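PDB 2I81: 2-Cys Peroxiredoxin from Plasmodium vivax SaI-1, which probably reduces hydrogen peroxide and organic hydroperoxides through a reactive cysteine thiol, as in other typical 2-Cys peroxiredoxins of the AhpC/TSA family. Local coordinates for residues I50-P61 with V140-N151. Residues are numbered along the deposited sequence; the frame is centred on the assembly and turned at random.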
loop_
_atom_site.group_PDB
_atom_site.type_symbol
_atom_site.label_atom_id
_atom_site.label_comp_id
_atom_site.label_asym_id
_atom_site.label_seq_id
_atom_site.Cartn_x
_atom_site.Cartn_y
_atom_site.Cartn_z
ATOM N N ILE A 50 -22.051 3.365 34.365
ATOM C CA ILE A 50 -20.739 3.032 34.921
ATOM C C ILE A 50 -20.606 3.576 36.348
ATOM O O ILE A 50 -20.820 4.764 36.601
ATOM C CB ILE A 50 -19.552 3.467 34.000
ATOM C CG1 ILE A 50 -18.287 2.671 34.349
ATOM C CG2 ILE A 50 -19.308 4.984 34.054
ATOM C CD1 ILE A 50 -17.189 2.726 33.288
ATOM N N GLY A 51 -20.289 2.680 37.277
ATOM C CA GLY A 51 -20.103 3.043 38.678
ATOM C C GLY A 51 -21.388 3.108 39.485
ATOM O O GLY A 51 -21.349 3.332 40.697
ATOM N N LYS A 52 -22.524 2.910 38.820
ATOM C CA LYS A 52 -23.823 2.993 39.483
ATOM C C LYS A 52 -24.551 1.652 39.525
ATOM O O LYS A 52 -25.068 1.264 40.576
ATOM C CB LYS A 52 -24.694 4.080 38.846
ATOM C CG LYS A 52 -24.104 5.477 38.974
ATOM C CD LYS A 52 -25.061 6.548 38.489
ATOM C CE LYS A 52 -24.377 7.910 38.485
ATOM N NZ LYS A 52 -25.328 9.006 38.142
ATOM N N LYS A 53 -24.585 0.946 38.394
ATOM C CA LYS A 53 -25.232 -0.369 38.337
ATOM C C LYS A 53 -24.799 -1.272 37.180
ATOM O O LYS A 53 -24.226 -0.815 36.186
ATOM C CB LYS A 53 -26.766 -0.237 38.382
ATOM C CG LYS A 53 -27.372 0.763 37.403
ATOM C CD LYS A 53 -28.679 1.353 37.936
ATOM C CE LYS A 53 -29.883 0.443 37.686
ATOM N NZ LYS A 53 -29.982 -0.695 38.644
ATOM N N TYR A 54 -25.084 -2.562 37.347
ATOM C CA TYR A 54 -24.811 -3.587 36.348
ATOM C C TYR A 54 -25.780 -3.448 35.183
ATOM O O TYR A 54 -26.915 -3.002 35.360
ATOM C CB TYR A 54 -24.957 -4.981 36.964
ATOM C CG TYR A 54 -24.077 -5.244 38.168
ATOM C CD1 TYR A 54 -22.903 -5.984 38.046
ATOM C CD2 TYR A 54 -24.424 -4.766 39.433
ATOM C CE1 TYR A 54 -22.089 -6.233 39.149
ATOM C CE2 TYR A 54 -23.620 -5.007 40.541
ATOM C CZ TYR A 54 -22.456 -5.741 40.392
ATOM O OH TYR A 54 -21.662 -5.980 41.489
ATOM N N VAL A 55 -25.327 -3.826 33.992
ATOM C CA VAL A 55 -26.159 -3.744 32.799
ATOM C C VAL A 55 -26.322 -5.121 32.170
ATOM O O VAL A 55 -25.334 -5.795 31.866
ATOM C CB VAL A 55 -25.577 -2.754 31.751
ATOM C CG1 VAL A 55 -26.480 -2.664 30.524
ATOM C CG2 VAL A 55 -25.377 -1.373 32.359
ATOM N N LEU A 56 -27.572 -5.539 31.994
ATOM C CA LEU A 56 -27.870 -6.715 31.195
ATOM C C LEU A 56 -28.443 -6.251 29.859
ATOM O O LEU A 56 -29.639 -5.966 29.742
ATOM C CB LEU A 56 -28.834 -7.659 31.924
ATOM C CG LEU A 56 -28.860 -9.130 31.481
ATOM C CD1 LEU A 56 -29.309 -10.024 32.625
ATOM C CD2 LEU A 56 -29.739 -9.350 30.254
ATOM N N LEU A 57 -27.566 -6.157 28.864
ATOM C CA LEU A 57 -27.971 -5.818 27.513
ATOM C C LEU A 57 -28.382 -7.107 26.819
ATOM O O LEU A 57 -27.567 -8.024 26.673
ATOM C CB LEU A 57 -26.814 -5.155 26.759
ATOM C CG LEU A 57 -27.085 -4.027 25.756
ATOM C CD1 LEU A 57 -25.822 -3.706 24.961
ATOM C CD2 LEU A 57 -28.254 -4.320 24.818
ATOM N N TYR A 58 -29.644 -7.191 26.405
ATOM C CA TYR A 58 -30.100 -8.349 25.643
ATOM C C TYR A 58 -30.599 -7.972 24.253
ATOM O O TYR A 58 -31.389 -7.039 24.094
ATOM C CB TYR A 58 -31.124 -9.190 26.425
ATOM C CG TYR A 58 -32.544 -8.665 26.473
ATOM C CD1 TYR A 58 -32.966 -7.834 27.510
ATOM C CD2 TYR A 58 -33.478 -9.030 25.501
ATOM C CE1 TYR A 58 -34.274 -7.362 27.564
ATOM C CE2 TYR A 58 -34.786 -8.560 25.544
ATOM C CZ TYR A 58 -35.178 -7.729 26.579
ATOM O OH TYR A 58 -36.469 -7.261 26.630
ATOM N N PHE A 59 -30.105 -8.695 23.254
ATOM C CA PHE A 59 -30.483 -8.466 21.867
ATOM C C PHE A 59 -31.531 -9.485 21.436
ATOM O O PHE A 59 -31.516 -10.633 21.884
ATOM C CB PHE A 59 -29.262 -8.570 20.946
ATOM C CG PHE A 59 -28.191 -7.548 21.218
ATOM C CD1 PHE A 59 -27.168 -7.816 22.126
ATOM C CD2 PHE A 59 -28.186 -6.328 20.547
ATOM C CE1 PHE A 59 -26.168 -6.877 22.376
ATOM C CE2 PHE A 59 -27.188 -5.383 20.788
ATOM C CZ PHE A 59 -26.178 -5.659 21.705
ATOM N N TYR A 60 -32.442 -9.053 20.572
ATOM C CA TYR A 60 -33.384 -9.950 19.913
ATOM C C TYR A 60 -33.548 -9.474 18.473
ATOM O O TYR A 60 -33.471 -8.271 18.216
ATOM C CB TYR A 60 -34.725 -9.996 20.658
ATOM C CG TYR A 60 -35.446 -8.671 20.755
ATOM C CD1 TYR A 60 -35.134 -7.754 21.760
ATOM C CD2 TYR A 60 -36.454 -8.339 19.852
ATOM C CE1 TYR A 60 -35.798 -6.537 21.854
ATOM C CE2 TYR A 60 -37.125 -7.129 19.938
ATOM C CZ TYR A 60 -36.792 -6.231 20.940
ATOM O OH TYR A 60 -37.455 -5.029 21.027
ATOM N N PRO A 61 -33.813 -10.348 17.542
ATOM C CA PRO A 61 -33.890 -9.935 16.159
ATOM C C PRO A 61 -34.921 -8.877 15.791
ATOM O O PRO A 61 -34.577 -7.922 15.186
ATOM C CB PRO A 61 -34.119 -11.240 15.439
ATOM C CG PRO A 61 -34.500 -12.140 16.398
ATOM C CD PRO A 61 -33.898 -11.793 17.642
ATOM N N VAL A 140 -30.290 -8.377 11.240
ATOM C CA VAL A 140 -30.848 -8.393 12.590
ATOM C C VAL A 140 -29.827 -8.944 13.579
ATOM O O VAL A 140 -28.922 -9.685 13.192
ATOM C CB VAL A 140 -32.160 -9.231 12.660
ATOM C CG1 VAL A 140 -33.246 -8.614 11.790
ATOM C CG2 VAL A 140 -31.913 -10.688 12.256
ATOM N N SER A 141 -29.971 -8.582 14.850
ATOM C CA SER A 141 -29.068 -9.075 15.886
ATOM C C SER A 141 -29.489 -10.457 16.378
ATOM O O SER A 141 -30.681 -10.762 16.443
ATOM C CB SER A 141 -28.997 -8.091 17.057
ATOM O OG SER A 141 -30.236 -8.005 17.737
ATOM N N LEU A 142 -28.507 -11.290 16.719
ATOM C CA LEU A 142 -28.770 -12.612 17.294
ATOM C C LEU A 142 -29.265 -12.475 18.733
ATOM O O LEU A 142 -29.131 -11.409 19.339
ATOM C CB LEU A 142 -27.504 -13.477 17.252
ATOM C CG LEU A 142 -27.015 -13.999 15.897
ATOM C CD1 LEU A 142 -25.526 -14.300 15.948
ATOM C CD2 LEU A 142 -27.793 -15.236 15.462
ATOM N N ARG A 143 -29.838 -13.546 19.277
ATOM C CA ARG A 143 -30.308 -13.537 20.665
ATOM C C ARG A 143 -29.132 -13.582 21.623
ATOM O O ARG A 143 -28.571 -14.651 21.881
ATOM C CB ARG A 143 -31.246 -14.709 20.933
ATOM C CG ARG A 143 -32.543 -14.584 20.205
ATOM C CD ARG A 143 -33.434 -15.781 20.417
ATOM N NE ARG A 143 -34.334 -15.914 19.279
ATOM C CZ ARG A 143 -35.354 -15.098 19.023
ATOM N NH1 ARG A 143 -35.636 -14.083 19.833
ATOM N NH2 ARG A 143 -36.106 -15.301 17.951
ATOM N N ALA A 144 -28.755 -12.421 22.147
ATOM C CA ALA A 144 -27.544 -12.325 22.951
ATOM C C ALA A 144 -27.752 -11.727 24.335
ATOM O O ALA A 144 -28.487 -10.755 24.499
ATOM C CB ALA A 144 -26.470 -11.557 22.197
ATOM N N PHE A 145 -27.094 -12.327 25.323
ATOM C CA PHE A 145 -26.975 -11.737 26.648
ATOM C C PHE A 145 -25.583 -11.161 26.819
ATOM O O PHE A 145 -24.585 -11.836 26.556
ATOM C CB PHE A 145 -27.223 -12.776 27.745
ATOM C CG PHE A 145 -28.674 -13.008 28.057
ATOM C CD1 PHE A 145 -29.098 -14.243 28.534
ATOM C CD2 PHE A 145 -29.619 -12.002 27.872
ATOM C CE1 PHE A 145 -30.438 -14.471 28.833
ATOM C CE2 PHE A 145 -30.962 -12.222 28.165
ATOM C CZ PHE A 145 -31.371 -13.458 28.648
ATOM N N VAL A 146 -25.519 -9.905 27.245
ATOM C CA VAL A 146 -24.254 -9.286 27.608
ATOM C C VAL A 146 -24.396 -8.721 29.013
ATOM O O VAL A 146 -25.195 -7.810 29.248
ATOM C CB VAL A 146 -23.834 -8.166 26.620
ATOM C CG1 VAL A 146 -22.508 -7.546 27.045
ATOM C CG2 VAL A 146 -23.734 -8.701 25.195
ATOM N N LEU A 147 -23.632 -9.279 29.946
ATOM C CA LEU A 147 -23.637 -8.793 31.317
ATOM C C LEU A 147 -22.422 -7.909 31.570
ATOM O O LEU A 147 -21.279 -8.366 31.505
ATOM C CB LEU A 147 -23.696 -9.955 32.312
ATOM C CG LEU A 147 -23.969 -9.618 33.783
ATOM C CD1 LEU A 147 -25.226 -8.770 33.964
ATOM C CD2 LEU A 147 -24.083 -10.896 34.578
ATOM N N ILE A 148 -22.689 -6.638 31.849
ATOM C CA ILE A 148 -21.644 -5.650 32.066
ATOM C C ILE A 148 -21.651 -5.256 33.539
ATOM O O ILE A 148 -22.698 -4.893 34.082
ATOM C CB ILE A 148 -21.858 -4.409 31.161
ATOM C CG1 ILE A 148 -21.968 -4.831 29.690
ATOM C CG2 ILE A 148 -20.728 -3.405 31.341
ATOM C CD1 ILE A 148 -22.714 -3.841 28.806
ATOM N N ASP A 149 -20.490 -5.341 34.187
ATOM C CA ASP A 149 -20.401 -4.991 35.604
ATOM C C ASP A 149 -20.328 -3.480 35.825
ATOM O O ASP A 149 -20.367 -2.701 34.868
ATOM C CB ASP A 149 -19.257 -5.744 36.313
ATOM C CG ASP A 149 -17.870 -5.360 35.802
ATOM O OD1 ASP A 149 -17.696 -4.265 35.222
ATOM O OD2 ASP A 149 -16.935 -6.166 35.996
ATOM N N MET A 150 -20.222 -3.076 37.089
ATOM C CA MET A 150 -20.234 -1.660 37.451
ATOM C C MET A 150 -18.981 -0.906 37.001
ATOM O O MET A 150 -18.974 0.326 36.969
ATOM C CB MET A 150 -20.467 -1.484 38.954
ATOM C CG MET A 150 -21.892 -1.801 39.392
ATOM S SD MET A 150 -22.263 -1.301 41.085
ATOM C CE MET A 150 -21.350 -2.525 42.024
ATOM N N ASN A 151 -17.932 -1.643 36.649
ATOM C CA ASN A 151 -16.728 -1.037 36.090
ATOM C C ASN A 151 -16.741 -1.011 34.559
ATOM O O ASN A 151 -15.759 -0.615 33.927
ATOM C CB ASN A 151 -15.471 -1.737 36.622
ATOM C CG ASN A 151 -15.279 -1.544 38.120
ATOM O OD1 ASN A 151 -14.909 -2.478 38.831
ATOM N ND2 ASN A 151 -15.529 -0.331 38.605
HETATM O O HOH W 1 -21.924 -0.347 34.218
HETATM O O HOH W 2 -32.116 -6.981 16.200
#
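V55 and I148 begin the regular antiparallel pairing of strand 54-59 with strand 143-148, whose directions lie 170° apart. Their backbones exchange two nearly straight hydrogen bonds, V55 N to I148 O and I148 N to V55 O, each 2.8 Å long. L57 and V146 exchange a second pair, more bent, and F59 N bonds A144 O at 2.9 Å. A water donating to K53 O and D149 O spans the gap between V55-I148 and the outer bond, G51 N to M150 O; at the other end a second water joins Y60 O to S141 N.

Apolar packing covers both faces. On the face of V55, L57 and F59, the F59 ring takes V146 CG2 at its edge, 4.1 Å from CE1, and A144 CB lies obliquely by CD1. On the other face, the F145 ring turns an edge to Y58 CB, with CE2 3.5 Å away, and L56 CD2 approaches F145 CD2 obliquely, at 3.6 Å. The Y58 ring itself leads off from this strand pair, its CG set between backbone N and carbonyl carbon (chi1 78°), and its hydroxyl bonds H118.

Two flat groups, near opposite ends of the pairing, are packed on a face. M150 lays CG over the Y54 ring, 3.9 Å from the centroid, in a CH-pi contact; the bend at chi3 (-73°) brings CE back to Y54 OH at 3.5 Å, a hydroxyl hydrogen-bonded to E182, with SD oblique to the ring. P61 CD sits over the R143 guanidinium, whose NH1 forms a salt bridge with E71 and NH2 a hydrogen bond with L162 O.

This pairing lies at the heart of the thioredoxin-like peroxiredoxin fold: strand 87-93 runs parallel along the far edge of 54-59, strand 154-160 flanks 140-148, and helix 168-184 covers F145 and L147, while helix 67-77 packs on Y58 and R143.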